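Local coordinates for fructosyl amine: oxygen oxidoreductase (Aspergillus fumigatus, PDB 3DJE), which uses a bound FAD cofactor to oxidise fructosyl amino acids, thereby deglycating them, at residues E128-L133 against G141-W146. Numbering follows the deposited sequence.
Sequences EQFRKL and GDFPGW
F130 and F143 reach each other with matching first torsions: in both, CG lies anti to the carbonyl carbon and beside the backbone N. The torsion of F143 (chi1 -64°) lays its ring beneath F130 CB, which sits 3.4 Å from the F143 ring centroid and almost on the ring normal, a close CH-pi contact; that of F130 sends its phenyl on toward W146. The two phenyl planes are nearly parallel, 17° apart, but are slid so far that they barely overlap; a methylene, rather than the partner ring, covers this face of F143. Further out, F130 presents a face to W146. The tryptophan turns its edge toward that face in a T-shaped pair with planes at 81°, while its CB lies over the same phenyl ring, 3.7 Å from F130 CZ. F143 CD1 also rests over the indole, offset toward the rim, so the three aromatic residues form one cluster. A type II turn from F143 to W146, closed by the hydrogen bond from W146 N to F143 O, brings the latter two together.

Beside the cluster, the extended chain of R131 carries its guanidinium to the backbone at G141. R131 NE donates to G141 O at 2.9 Å, from a position tilted off the carbonyl plane. R131 NH2 reaches D142 OD1 at 3.2 Å from the anti side and well out of the carboxylate plane, which stands nearly perpendicular to the guanidinium.

The cluster joins helix 127-131 to the loop leading into strand 147-151, with L97 and L124 touching F130 and helix 307-320 touching F143 and W146. W146 NE1 hydrogen-bonds to E319 OE1. Apolar contact thus dominates the buried side, where R131 NE also meets the carbonyl of buried G141; both arginine bonds are bent, and water would probably screen the charge pairing with exposed D142.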
loop_
_atom_site.group_PDB
_atom_site.type_symbol
_atom_site.label_atom_id
_atom_site.label_comp_id
_atom_site.label_asym_id
_atom_site.label_seq_id
_atom_site.Cartn_x
_atom_site.Cartn_y
_atom_site.Cartn_z
ATOM N N GLU A 128 26.613 -15.037 -8.825
ATOM C CA GLU A 128 26.137 -15.924 -9.901
ATOM C C GLU A 128 24.751 -16.524 -9.622
ATOM O O GLU A 128 23.983 -16.788 -10.550
ATOM C CB GLU A 128 27.152 -17.041 -10.190
ATOM C CG GLU A 128 27.337 -18.023 -9.033
ATOM C CD GLU A 128 28.314 -19.149 -9.339
ATOM O OE1 GLU A 128 28.611 -19.391 -10.534
ATOM O OE2 GLU A 128 28.783 -19.798 -8.369
ATOM N N GLN A 129 24.431 -16.732 -8.347
ATOM C CA GLN A 129 23.140 -17.307 -7.983
ATOM C C GLN A 129 22.015 -16.317 -8.275
ATOM O O GLN A 129 20.922 -16.709 -8.691
ATOM C CB GLN A 129 23.104 -17.688 -6.511
ATOM C CG GLN A 129 23.946 -18.893 -6.134
ATOM C CD GLN A 129 23.862 -19.140 -4.643
ATOM O OE1 GLN A 129 24.348 -18.344 -3.851
ATOM N NE2 GLN A 129 23.215 -20.230 -4.253
ATOM N N PHE A 130 22.295 -15.041 -8.043
ATOM C CA PHE A 130 21.320 -13.983 -8.299
ATOM C C PHE A 130 21.109 -13.822 -9.794
ATOM O O PHE A 130 19.978 -13.678 -10.253
ATOM C CB PHE A 130 21.774 -12.665 -7.669
ATOM C CG PHE A 130 21.727 -12.672 -6.165
ATOM C CD1 PHE A 130 20.562 -12.297 -5.488
ATOM C CD2 PHE A 130 22.830 -13.073 -5.420
ATOM C CE1 PHE A 130 20.499 -12.313 -4.092
ATOM C CE2 PHE A 130 22.783 -13.086 -4.021
ATOM C CZ PHE A 130 21.604 -12.712 -3.349
ATOM N N ARG A 131 22.202 -13.871 -10.556
ATOM C CA ARG A 131 22.108 -13.696 -12.010
ATOM C C ARG A 131 21.270 -14.789 -12.651
ATOM O O ARG A 131 20.584 -14.542 -13.643
ATOM C CB ARG A 131 23.491 -13.669 -12.667
ATOM C CG ARG A 131 24.312 -12.481 -12.274
ATOM C CD ARG A 131 25.480 -12.298 -13.221
ATOM N NE ARG A 131 26.505 -11.520 -12.546
ATOM C CZ ARG A 131 27.576 -12.032 -11.949
ATOM N NH1 ARG A 131 27.818 -13.341 -11.981
ATOM N NH2 ARG A 131 28.424 -11.218 -11.338
ATOM N N LYS A 132 21.323 -15.990 -12.075
ATOM C CA LYS A 132 20.624 -17.149 -12.624
ATOM C C LYS A 132 19.120 -17.127 -12.351
ATOM O O LYS A 132 18.393 -18.038 -12.773
ATOM C CB LYS A 132 21.240 -18.448 -12.083
ATOM C CG LYS A 132 22.553 -18.852 -12.765
ATOM C CD LYS A 132 23.371 -19.812 -11.902
ATOM C CE LYS A 132 24.749 -20.135 -12.517
ATOM N NZ LYS A 132 24.735 -21.362 -13.372
ATOM N N LEU A 133 18.646 -16.102 -11.643
ATOM C CA LEU A 133 17.197 -15.968 -11.399
ATOM C C LEU A 133 16.424 -15.526 -12.648
ATOM O O LEU A 133 15.186 -15.531 -12.668
ATOM C CB LEU A 133 16.923 -15.000 -10.239
ATOM C CG LEU A 133 17.394 -15.448 -8.850
ATOM C CD1 LEU A 133 17.174 -14.331 -7.831
ATOM C CD2 LEU A 133 16.714 -16.741 -8.415
ATOM N N GLY A 141 24.149 -7.556 -13.230
ATOM C CA GLY A 141 24.895 -6.899 -12.160
ATOM C C GLY A 141 25.662 -7.824 -11.234
ATOM O O GLY A 141 25.558 -9.054 -11.328
ATOM N N ASP A 142 26.431 -7.217 -10.334
ATOM C CA ASP A 142 27.314 -7.967 -9.440
ATOM C C ASP A 142 26.720 -8.233 -8.061
ATOM O O ASP A 142 27.338 -8.915 -7.237
ATOM C CB ASP A 142 28.664 -7.256 -9.306
ATOM C CG ASP A 142 29.496 -7.331 -10.579
ATOM O OD1 ASP A 142 29.185 -8.154 -11.468
ATOM O OD2 ASP A 142 30.464 -6.548 -10.692
ATOM N N PHE A 143 25.527 -7.688 -7.804
ATOM C CA PHE A 143 24.818 -7.925 -6.540
ATOM C C PHE A 143 25.756 -7.871 -5.316
ATOM O O PHE A 143 25.816 -8.817 -4.533
ATOM C CB PHE A 143 24.092 -9.274 -6.611
ATOM C CG PHE A 143 23.003 -9.323 -7.656
ATOM C CD1 PHE A 143 21.677 -9.050 -7.308
ATOM C CD2 PHE A 143 23.293 -9.643 -8.983
ATOM C CE1 PHE A 143 20.652 -9.094 -8.269
ATOM C CE2 PHE A 143 22.271 -9.693 -9.949
ATOM C CZ PHE A 143 20.949 -9.416 -9.586
ATOM N N PRO A 144 26.497 -6.757 -5.158
ATOM C CA PRO A 144 27.580 -6.734 -4.169
ATOM C C PRO A 144 27.078 -6.851 -2.733
ATOM O O PRO A 144 26.301 -6.015 -2.263
ATOM C CB PRO A 144 28.259 -5.379 -4.403
ATOM C CG PRO A 144 27.228 -4.533 -5.065
ATOM C CD PRO A 144 26.349 -5.469 -5.859
ATOM N N GLY A 145 27.514 -7.906 -2.055
ATOM C CA GLY A 145 27.119 -8.165 -0.680
ATOM C C GLY A 145 25.685 -8.649 -0.482
ATOM O O GLY A 145 25.263 -8.843 0.655
ATOM N N TRP A 146 24.925 -8.827 -1.566
ATOM C CA TRP A 146 23.537 -9.311 -1.428
ATOM C C TRP A 146 23.522 -10.739 -0.902
ATOM O O TRP A 146 24.277 -11.589 -1.374
ATOM C CB TRP A 146 22.802 -9.294 -2.768
ATOM C CG TRP A 146 22.415 -7.955 -3.300
ATOM C CD1 TRP A 146 23.172 -6.807 -3.315
ATOM C CD2 TRP A 146 21.189 -7.633 -3.961
ATOM N NE1 TRP A 146 22.478 -5.791 -3.933
ATOM C CE2 TRP A 146 21.257 -6.272 -4.339
ATOM C CE3 TRP A 146 20.024 -8.362 -4.256
ATOM C CZ2 TRP A 146 20.202 -5.622 -5.002
ATOM C CZ3 TRP A 146 18.982 -7.718 -4.924
ATOM C CH2 TRP A 146 19.074 -6.367 -5.282
#